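Local coordinates for protein separin (Saccharomyces cerevisiae, PDB 5U1T) that acts as a caspase-like cysteine protease that cleaves the Mcd1/Scc1 subunit of cohesin to start chromosome separation at anaphase, at residues D1410-L1416 with S1463-I1469; T1487-F1493 with G1520-L1526; M1432-I1436 with G1549-N1553. All blocks are in the same frame, centred on the assembly; numbering follows the deposited sequence.

Contact 1: residues D1410-L1416 with S1463-I1469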
loop_
_atom_site.group_PDB
_atom_site.type_symbol
_atom_site.label_atom_id
_atom_site.label_comp_id
_atom_site.label_asym_id
_atom_site.label_seq_id
_atom_site.Cartn_x
_atom_site.Cartn_y
_atom_site.Cartn_z
ATOM N N ASP A 1410 -52.749 23.636 17.067
ATOM C CA ASP A 1410 -52.593 23.199 15.671
ATOM C C ASP A 1410 -51.206 22.636 15.346
ATOM O O ASP A 1410 -50.274 22.711 16.150
ATOM C CB ASP A 1410 -52.894 24.346 14.705
ATOM C CG ASP A 1410 -52.194 25.639 15.087
ATOM O OD1 ASP A 1410 -50.995 25.595 15.450
ATOM O OD2 ASP A 1410 -52.854 26.703 15.023
ATOM N N ASN A 1411 -51.089 22.084 14.144
ATOM C CA ASN A 1411 -49.836 21.539 13.642
ATOM C C ASN A 1411 -49.184 20.502 14.543
ATOM O O ASN A 1411 -47.979 20.562 14.789
ATOM C CB ASN A 1411 -48.839 22.666 13.381
ATOM C CG ASN A 1411 -48.764 23.039 11.921
ATOM O OD1 ASN A 1411 -49.135 24.145 11.539
ATOM N ND2 ASN A 1411 -48.291 22.108 11.088
ATOM N N ILE A 1412 -49.975 19.544 15.019
ATOM C CA ILE A 1412 -49.437 18.447 15.815
ATOM C C ILE A 1412 -49.426 17.118 15.014
ATOM O O ILE A 1412 -50.406 16.768 14.349
ATOM C CB ILE A 1412 -50.224 18.315 17.149
ATOM C CG1 ILE A 1412 -51.693 17.989 16.902
ATOM C CG2 ILE A 1412 -50.080 19.568 17.985
ATOM C CD1 ILE A 1412 -52.026 16.555 17.075
ATOM N N SER A 1413 -48.297 16.409 15.060
ATOM C CA SER A 1413 -48.100 15.161 14.306
ATOM C C SER A 1413 -48.233 13.937 15.198
ATOM O O SER A 1413 -47.878 13.977 16.376
ATOM C CB SER A 1413 -46.720 15.127 13.632
ATOM O OG SER A 1413 -46.508 16.235 12.780
ATOM N N MET A 1414 -48.730 12.846 14.632
ATOM C CA MET A 1414 -48.815 11.602 15.371
ATOM C C MET A 1414 -48.654 10.406 14.477
ATOM O O MET A 1414 -49.015 10.429 13.301
ATOM C CB MET A 1414 -50.133 11.504 16.108
ATOM C CG MET A 1414 -51.216 12.308 15.468
ATOM S SD MET A 1414 -52.502 12.653 16.662
ATOM C CE MET A 1414 -51.484 12.900 18.112
ATOM N N ILE A 1415 -48.092 9.356 15.055
ATOM C CA ILE A 1415 -47.886 8.095 14.371
ATOM C C ILE A 1415 -48.395 6.999 15.303
ATOM O O ILE A 1415 -48.069 6.991 16.484
ATOM C CB ILE A 1415 -46.404 7.895 14.008
ATOM C CG1 ILE A 1415 -45.928 9.050 13.122
ATOM C CG2 ILE A 1415 -46.182 6.557 13.339
ATOM C CD1 ILE A 1415 -44.469 9.034 12.820
ATOM N N LEU A 1416 -49.223 6.097 14.794
ATOM C CA LEU A 1416 -49.851 5.099 15.651
ATOM C C LEU A 1416 -49.785 3.705 15.046
ATOM O O LEU A 1416 -50.370 3.468 13.994
ATOM C CB LEU A 1416 -51.303 5.482 15.918
ATOM C CG LEU A 1416 -52.061 4.603 16.906
ATOM C CD1 LEU A 1416 -51.287 4.524 18.205
ATOM C CD2 LEU A 1416 -53.460 5.155 17.146
ATOM N N SER A 1463 -43.764 20.549 13.356
ATOM C CA SER A 1463 -44.830 20.287 14.321
ATOM C C SER A 1463 -44.614 21.040 15.628
ATOM O O SER A 1463 -43.475 21.242 16.056
ATOM C CB SER A 1463 -44.934 18.789 14.615
ATOM O OG SER A 1463 -44.984 18.030 13.422
ATOM N N ASN A 1464 -45.708 21.448 16.264
ATOM C CA ASN A 1464 -45.651 21.952 17.629
ATOM C C ASN A 1464 -45.508 20.792 18.604
ATOM O O ASN A 1464 -45.021 20.949 19.725
ATOM C CB ASN A 1464 -46.897 22.762 17.962
ATOM C CG ASN A 1464 -46.978 24.047 17.177
ATOM O OD1 ASN A 1464 -48.022 24.378 16.606
ATOM N ND2 ASN A 1464 -45.868 24.777 17.130
ATOM N N LEU A 1465 -45.951 19.623 18.160
ATOM C CA LEU A 1465 -45.838 18.409 18.947
ATOM C C LEU A 1465 -45.686 17.189 18.052
ATOM O O LEU A 1465 -46.414 17.029 17.075
ATOM C CB LEU A 1465 -47.056 18.242 19.842
ATOM C CG LEU A 1465 -47.103 16.892 20.549
ATOM C CD1 LEU A 1465 -45.920 16.760 21.487
ATOM C CD2 LEU A 1465 -48.400 16.729 21.299
ATOM N N PHE A 1466 -44.734 16.331 18.387
ATOM C CA PHE A 1466 -44.591 15.060 17.703
ATOM C C PHE A 1466 -44.832 13.896 18.657
ATOM O O PHE A 1466 -44.138 13.775 19.662
ATOM C CB PHE A 1466 -43.205 14.940 17.085
ATOM C CG PHE A 1466 -42.956 13.615 16.453
ATOM C CD1 PHE A 1466 -43.415 13.350 15.179
ATOM C CD2 PHE A 1466 -42.280 12.624 17.135
ATOM C CE1 PHE A 1466 -43.196 12.122 14.596
ATOM C CE2 PHE A 1466 -42.061 11.393 16.557
ATOM C CZ PHE A 1466 -42.511 11.143 15.287
ATOM N N VAL A 1467 -45.810 13.041 18.368
ATOM C CA VAL A 1467 -46.010 11.864 19.214
ATOM C C VAL A 1467 -46.006 10.585 18.374
ATOM O O VAL A 1467 -46.549 10.551 17.276
ATOM C CB VAL A 1467 -47.305 11.976 20.066
ATOM C CG1 VAL A 1467 -47.890 13.366 19.964
ATOM C CG2 VAL A 1467 -48.324 10.908 19.705
ATOM N N TYR A 1468 -45.350 9.548 18.897
ATOM C CA TYR A 1468 -45.081 8.317 18.156
ATOM C C TYR A 1468 -45.300 7.083 19.019
ATOM O O TYR A 1468 -44.667 6.940 20.047
ATOM C CB TYR A 1468 -43.645 8.332 17.626
ATOM C CG TYR A 1468 -43.137 7.015 17.049
ATOM C CD1 TYR A 1468 -42.529 6.056 17.859
ATOM C CD2 TYR A 1468 -43.234 6.746 15.695
ATOM C CE1 TYR A 1468 -42.052 4.861 17.332
ATOM C CE2 TYR A 1468 -42.757 5.555 15.160
ATOM C CZ TYR A 1468 -42.165 4.619 15.981
ATOM O OH TYR A 1468 -41.693 3.441 15.441
ATOM N N ILE A 1469 -46.176 6.184 18.583
ATOM C CA ILE A 1469 -46.407 4.925 19.288
ATOM C C ILE A 1469 -46.084 3.701 18.407
ATOM O O ILE A 1469 -46.729 3.454 17.397
ATOM C CB ILE A 1469 -47.870 4.828 19.786
ATOM C CG1 ILE A 1469 -48.273 6.105 20.526
ATOM C CG2 ILE A 1469 -48.065 3.602 20.661
ATOM C CD1 ILE A 1469 -49.583 6.007 21.231
#
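Ile1415 occupies the apolar centre of this strand pair and touches two rings of the neighbouring strand. With CG1 anti to the carbonyl carbon (chi1 -58°), its CD1 leans back toward the start of the strand and meets the Phe1466 ring, 3.8 Å from Phe1466 CE1. Its branch point faces the next ring along, Ile1415 CB lying 3.8 Å from Tyr1468 CD2 with CG2 close by; Tyr1468 OH is hydrogen-bonded to His1471 O. On the other face, Met1414 and Val1467 run side by side, and the methionine chain bends at chi3 so that Met1414 CE sits 4.1 Å from Val1467 CG2 and no farther from CG1. Farther along this face, Leu1416 CD1 rests against Ile1469 CD1 at 3.8 Å.

Beneath the side chains is a regular parallel ladder, with the two strand axes 4.7 Å apart and only 4° from alignment. Ser1413 N gives its hydrogen to Leu1465 O (2.8 Å) and Ser1413 O accepts from Val1467 N (3.0 Å). Ile1415 repeats the pattern with Val1467 O and Ile1469 N. At the polar edge, where the strands begin, Asn1464 N closes the ladder on Asn1411 O at 2.8 Å.

The two strands are adjacent in the sheet of the caspase-like domain; the chain between them first forms strand 1444-1447, which pairs with the other edge of 1412-1416. Strand 1492-1494 lies beyond 1465-1469. Helix 1423-1436 covers the Met1414 and Val1467 face, while Met1459 of helix 1453-1461 packs on the opposite face, against Ser1413, Ile1415 and Phe1466.

Contact 2: residues T1487-F1493 with G1520-L1526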
loop_
_atom_site.group_PDB
_atom_site.type_symbol
_atom_site.label_atom_id
_atom_site.label_comp_id
_atom_site.label_asym_id
_atom_site.label_seq_id
_atom_site.Cartn_x
_atom_site.Cartn_y
_atom_site.Cartn_z
ATOM N N THR A 1487 -32.117 21.301 12.825
ATOM C CA THR A 1487 -31.680 22.265 13.809
ATOM C C THR A 1487 -32.796 22.518 14.805
ATOM O O THR A 1487 -32.545 22.831 15.969
ATOM C CB THR A 1487 -31.235 23.559 13.139
ATOM O OG1 THR A 1487 -32.188 23.913 12.137
ATOM C CG2 THR A 1487 -29.892 23.352 12.457
ATOM N N LYS A 1488 -34.032 22.356 14.352
ATOM C CA LYS A 1488 -35.186 22.456 15.243
ATOM C C LYS A 1488 -36.121 21.247 15.050
ATOM O O LYS A 1488 -36.572 20.945 13.941
ATOM C CB LYS A 1488 -35.942 23.786 15.031
ATOM C CG LYS A 1488 -35.172 25.039 15.496
ATOM C CD LYS A 1488 -35.987 26.318 15.330
ATOM C CE LYS A 1488 -35.219 27.595 15.738
ATOM N NZ LYS A 1488 -35.011 27.780 17.222
ATOM N N ILE A 1489 -36.377 20.538 16.143
ATOM C CA ILE A 1489 -37.323 19.431 16.134
ATOM C C ILE A 1489 -38.440 19.682 17.170
ATOM O O ILE A 1489 -38.269 20.426 18.147
ATOM C CB ILE A 1489 -36.588 18.092 16.387
ATOM C CG1 ILE A 1489 -35.683 17.777 15.198
ATOM C CG2 ILE A 1489 -37.555 16.936 16.608
ATOM C CD1 ILE A 1489 -35.098 16.388 15.229
ATOM N N ALA A 1490 -39.602 19.101 16.908
ATOM C CA ALA A 1490 -40.734 19.198 17.810
ATOM C C ALA A 1490 -40.495 18.367 19.054
ATOM O O ALA A 1490 -39.895 17.294 18.976
ATOM C CB ALA A 1490 -42.020 18.747 17.110
ATOM N N PRO A 1491 -40.970 18.867 20.204
ATOM C CA PRO A 1491 -41.063 18.079 21.437
ATOM C C PRO A 1491 -41.644 16.701 21.130
ATOM O O PRO A 1491 -42.743 16.619 20.602
ATOM C CB PRO A 1491 -42.010 18.909 22.309
ATOM C CG PRO A 1491 -41.776 20.314 21.870
ATOM C CD PRO A 1491 -41.484 20.239 20.384
ATOM N N SER A 1492 -40.921 15.633 21.427
ATOM C CA SER A 1492 -41.356 14.314 20.996
ATOM C C SER A 1492 -41.737 13.369 22.138
ATOM O O SER A 1492 -41.010 13.235 23.120
ATOM C CB SER A 1492 -40.267 13.678 20.142
ATOM O OG SER A 1492 -39.912 14.539 19.079
ATOM N N PHE A 1493 -42.894 12.729 22.001
ATOM C CA PHE A 1493 -43.282 11.629 22.880
ATOM C C PHE A 1493 -42.959 10.282 22.209
ATOM O O PHE A 1493 -43.814 9.682 21.560
ATOM C CB PHE A 1493 -44.780 11.701 23.232
ATOM C CG PHE A 1493 -45.141 12.830 24.160
ATOM C CD1 PHE A 1493 -44.715 12.833 25.472
ATOM C CD2 PHE A 1493 -45.921 13.881 23.728
ATOM C CE1 PHE A 1493 -45.051 13.872 26.329
ATOM C CE2 PHE A 1493 -46.260 14.921 24.591
ATOM C CZ PHE A 1493 -45.821 14.914 25.887
ATOM N N GLY A 1520 -30.708 16.991 16.908
ATOM C CA GLY A 1520 -31.579 17.590 15.912
ATOM C C GLY A 1520 -32.230 18.876 16.392
ATOM O O GLY A 1520 -32.952 19.538 15.645
ATOM N N GLY A 1521 -31.986 19.242 17.645
ATOM C CA GLY A 1521 -32.507 20.495 18.153
ATOM C C GLY A 1521 -33.857 20.336 18.824
ATOM O O GLY A 1521 -34.553 21.315 19.076
ATOM N N CYS A 1522 -34.227 19.086 19.088
ATOM C CA CYS A 1522 -35.351 18.777 19.964
ATOM C C CYS A 1522 -35.040 19.345 21.345
ATOM O O CYS A 1522 -33.924 19.155 21.851
ATOM C CB CYS A 1522 -35.594 17.264 20.036
ATOM S SG CYS A 1522 -37.064 16.738 20.955
ATOM N N PRO A 1523 -36.008 20.076 21.929
ATOM C CA PRO A 1523 -35.915 20.714 23.240
ATOM C C PRO A 1523 -36.570 19.902 24.362
ATOM O O PRO A 1523 -36.463 20.276 25.532
ATOM C CB PRO A 1523 -36.657 22.034 23.018
ATOM C CG PRO A 1523 -37.710 21.684 22.057
ATOM C CD PRO A 1523 -37.184 20.562 21.189
ATOM N N MET A 1524 -37.248 18.813 24.013
ATOM C CA MET A 1524 -37.864 17.925 25.007
ATOM C C MET A 1524 -38.195 16.611 24.329
ATOM O O MET A 1524 -39.037 16.571 23.451
ATOM C CB MET A 1524 -39.140 18.539 25.613
ATOM C CG MET A 1524 -39.727 17.796 26.832
ATOM S SD MET A 1524 -40.391 16.124 26.612
ATOM C CE MET A 1524 -41.585 16.401 25.314
ATOM N N VAL A 1525 -37.539 15.537 24.739
ATOM C CA VAL A 1525 -37.811 14.240 24.149
ATOM C C VAL A 1525 -38.013 13.218 25.251
ATOM O O VAL A 1525 -37.254 13.161 26.219
ATOM C CB VAL A 1525 -36.685 13.791 23.199
ATOM C CG1 VAL A 1525 -35.333 13.848 23.893
ATOM C CG2 VAL A 1525 -36.969 12.394 22.671
ATOM N N LEU A 1526 -39.065 12.429 25.104
ATOM C CA LEU A 1526 -39.474 11.495 26.137
ATOM C C LEU A 1526 -39.507 10.070 25.584
ATOM O O LEU A 1526 -40.204 9.806 24.607
ATOM C CB LEU A 1526 -40.840 11.918 26.681
ATOM C CG LEU A 1526 -41.509 11.212 27.861
ATOM C CD1 LEU A 1526 -42.576 12.138 28.492
ATOM C CD2 LEU A 1526 -42.153 9.896 27.415
#
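Gly1520 lies under Ile1489, whose CD1 comes within 3.8 Å of Gly1520 CA, the methyl lying over a residue that has no side chain. Gly1521 then ends helix 1513-1519 in a Schellman motif with positive phi (92°), and its CA-H points almost straight at the backbone of the other segment, Gly1521 CA to Thr1487 O being 3.2 Å. With no CB on that side, Thr1487 O can come this near, and the positive phi suits a glycine.

Cys1522 turns back to apolar contact, with Cys1522 CB 3.9 Å from Ile1489 CB. Its sulfur, anti to the backbone N (chi1 -174°), is carried toward Ala1490 and Ser1492. Ser1492 OG, for its part, is hydrogen-bonded within its own segment to Ala1490 O at 2.8 Å. Pro1523 brings its ring beside that of Pro1491, with Pro1523 CD meeting Ile1489 O. The Met1524 chain is bent at chi2 and chi3, which brings Met1524 CE to 3.9 Å from Pro1491 CB.

From here the segments pair as parallel strands. Met1524 O accepts from Ser1492 N at 2.9 Å, and Ser1492 O, which the CA-H of Val1525 also faces, takes the N-H of Leu1526 at 2.9 Å. Leu1526 CD1 meets the Phe1493 ring at its edge, in the ring plane, 3.7 Å from Phe1493 CE1.

Helix 1513-1519 makes the crossover of this beta-alpha-beta unit and lies on the Ser1492 and Val1525 side, through Tyr1517 and Ile1514. Val1564 of helix 1564-1571 covers Phe1493, Met1524 and Leu1526; strand 1465-1469 lies beside 1492-1494 and strand 1585-1589 beside 1524-1528.

Contact 3: residues M1432-I1436 with G1549-N1553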
loop_
_atom_site.group_PDB
_atom_site.type_symbol
_atom_site.label_atom_id
_atom_site.label_comp_id
_atom_site.label_asym_id
_atom_site.label_seq_id
_atom_site.Cartn_x
_atom_site.Cartn_y
_atom_site.Cartn_z
ATOM N N MET A 1432 -59.018 9.472 20.118
ATOM C CA MET A 1432 -58.535 10.835 20.363
ATOM C C MET A 1432 -57.661 11.400 19.232
ATOM O O MET A 1432 -57.765 12.583 18.895
ATOM C CB MET A 1432 -57.761 10.893 21.685
ATOM C CG MET A 1432 -56.935 12.158 21.872
ATOM S SD MET A 1432 -55.835 12.067 23.296
ATOM C CE MET A 1432 -56.997 12.388 24.622
ATOM N N PHE A 1433 -56.811 10.562 18.641
ATOM C CA PHE A 1433 -55.887 11.043 17.615
ATOM C C PHE A 1433 -56.633 11.504 16.364
ATOM O O PHE A 1433 -56.381 12.597 15.852
ATOM C CB PHE A 1433 -54.856 9.965 17.248
ATOM C CG PHE A 1433 -53.737 9.826 18.249
ATOM C CD1 PHE A 1433 -53.752 10.546 19.443
ATOM C CD2 PHE A 1433 -52.663 8.985 17.995
ATOM C CE1 PHE A 1433 -52.714 10.421 20.370
ATOM C CE2 PHE A 1433 -51.625 8.859 18.919
ATOM C CZ PHE A 1433 -51.652 9.578 20.104
ATOM N N GLN A 1434 -57.559 10.682 15.883
ATOM C CA GLN A 1434 -58.295 11.010 14.666
ATOM C C GLN A 1434 -59.170 12.242 14.881
ATOM O O GLN A 1434 -59.551 12.915 13.922
ATOM C CB GLN A 1434 -59.154 9.827 14.220
ATOM C CG GLN A 1434 -60.367 9.613 15.118
ATOM C CD GLN A 1434 -61.207 8.416 14.722
ATOM O OE1 GLN A 1434 -60.746 7.536 13.984
ATOM N NE2 GLN A 1434 -62.452 8.373 15.215
ATOM N N LYS A 1435 -59.499 12.522 16.140
ATOM C CA LYS A 1435 -60.284 13.699 16.487
ATOM C C LYS A 1435 -59.433 14.950 16.411
ATOM O O LYS A 1435 -59.884 15.999 15.966
ATOM C CB LYS A 1435 -60.874 13.568 17.887
ATOM C CG LYS A 1435 -62.006 12.579 17.996
ATOM C CD LYS A 1435 -62.357 12.367 19.456
ATOM C CE LYS A 1435 -63.649 11.581 19.632
ATOM N NZ LYS A 1435 -63.863 11.244 21.068
ATOM N N ILE A 1436 -58.189 14.837 16.853
ATOM C CA ILE A 1436 -57.300 15.984 16.841
ATOM C C ILE A 1436 -56.952 16.411 15.408
ATOM O O ILE A 1436 -56.854 17.603 15.131
ATOM C CB ILE A 1436 -56.032 15.704 17.659
ATOM C CG1 ILE A 1436 -56.386 15.804 19.151
ATOM C CG2 ILE A 1436 -54.968 16.711 17.325
ATOM C CD1 ILE A 1436 -55.303 15.358 20.110
ATOM N N GLY A 1549 -52.979 17.595 29.676
ATOM C CA GLY A 1549 -54.031 18.336 29.023
ATOM C C GLY A 1549 -54.168 18.057 27.550
ATOM O O GLY A 1549 -54.889 18.742 26.846
ATOM N N PHE A 1550 -53.476 17.035 27.080
ATOM C CA PHE A 1550 -53.522 16.692 25.679
ATOM C C PHE A 1550 -54.868 16.156 25.299
ATOM O O PHE A 1550 -55.119 14.959 25.371
ATOM C CB PHE A 1550 -52.473 15.657 25.338
ATOM C CG PHE A 1550 -52.216 15.537 23.879
ATOM C CD1 PHE A 1550 -51.909 16.651 23.137
ATOM C CD2 PHE A 1550 -52.297 14.322 23.250
ATOM C CE1 PHE A 1550 -51.679 16.554 21.792
ATOM C CE2 PHE A 1550 -52.067 14.215 21.905
ATOM C CZ PHE A 1550 -51.760 15.335 21.179
ATOM N N ARG A 1551 -55.731 17.064 24.884
ATOM C CA ARG A 1551 -57.076 16.728 24.461
ATOM C C ARG A 1551 -57.487 17.587 23.274
ATOM O O ARG A 1551 -56.677 18.294 22.694
ATOM C CB ARG A 1551 -58.052 16.902 25.623
ATOM C CG ARG A 1551 -58.411 15.602 26.318
ATOM C CD ARG A 1551 -58.642 15.791 27.812
ATOM N NE ARG A 1551 -59.410 16.996 28.116
ATOM C CZ ARG A 1551 -60.578 17.010 28.754
ATOM N NH1 ARG A 1551 -61.134 15.879 29.168
ATOM N NH2 ARG A 1551 -61.193 18.163 28.980
ATOM N N CYS A 1552 -58.754 17.528 22.904
ATOM C CA CYS A 1552 -59.213 18.308 21.775
ATOM C C CYS A 1552 -59.890 19.603 22.179
ATOM O O CYS A 1552 -60.149 20.445 21.332
ATOM C CB CYS A 1552 -60.125 17.473 20.896
ATOM S SG CYS A 1552 -59.267 16.086 20.129
ATOM N N ASN A 1553 -60.171 19.774 23.467
ATOM C CA ASN A 1553 -60.815 21.001 23.922
ATOM C C ASN A 1553 -59.845 21.936 24.623
ATOM O O ASN A 1553 -60.053 22.304 25.772
ATOM C CB ASN A 1553 -62.008 20.704 24.823
ATOM C CG ASN A 1553 -61.624 19.925 26.052
ATOM O OD1 ASN A 1553 -61.269 20.492 27.079
ATOM N ND2 ASN A 1553 -61.702 18.613 25.956
#
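Ile1436, in the last turn of helix 1423-1436, reaches across to the loop 1549-1553 with successive carbons of one branch. Its CB lies at the margin of the contact, 4.1 Å from Cys1552 SG. CG1 goes closer to the same sulfur, which also lies against CB of Lys1435. CG1 stands anti to the carbonyl carbon (chi1 -76°) and the chain continues extended, which takes the tip on past the cysteine to the Phe1550 ring. There CD1 sits over one face as a CH-pi contact, 4.1 Å from Ile1436 CD1 to the ring centroid and 28° off the normal, nearest to Phe1550 CZ at 3.7 Å.

The ring has further company from the helix. Phe1433 CE1 comes in at its edge, near the ring plane, 4.1 Å from Phe1550 CE2, the two side chains crossing at about a right angle. Met1432 supplies a Met-aromatic contact, its SD approaching obliquely at 5.2 Å from the Phe1550 centroid. This loop follows a Schellman motif: Gly1549, with positive phi, ends helix 1534-1548, with Phe1550 N hydrogen-bonded back to Phe1545 O and Gly1549 N to Glu1546 O. The chain leaves that turn with Phe1550 directed to the layer between helix 1423-1436 and the sheet, where Met1414 and Leu1465 also touch it. With the ring cut back to an alanine, the Ile1436 methyl, the Met1432 sulfur and Phe1433 CE1 would probably lose their common partner and a gap would open between helix and loop.

A bend at chi3, about the CG-SD bond, brings Met1432 CE to 3.3 Å from Phe1550 O and 3.9 Å from Arg1551 CG. At the guanidinium of that arginine, NH2 makes a weak hydrogen bond to Asn1553 OD1 and NH1 a long, weak ion pair with Glu1546.

Overall arrangement
Contacts 1 and 2 are two pairings of one sheet, with centres about 11 Å apart; between them lies the pairing of strands 1465-1469 and 1492-1494, with probable hydrogen bonds such as Phe1466 O to Phe1493 N at 2.8 Å. Contact 3 lies on one face of that sheet, its centre about 11 Å from that of contact 1, and meets it through Phe1433 against Met1414 and Val1467 and through Phe1550 against Leu1465. Contacts 2 and 3 do not touch, their nearest atoms being about 6 Å apart. Contact 1 comes close to the likely catalytic centre, the side chain of Tyr1468 being about 9 Å from that of Cys1497, assigned as the active-site residue by similarity.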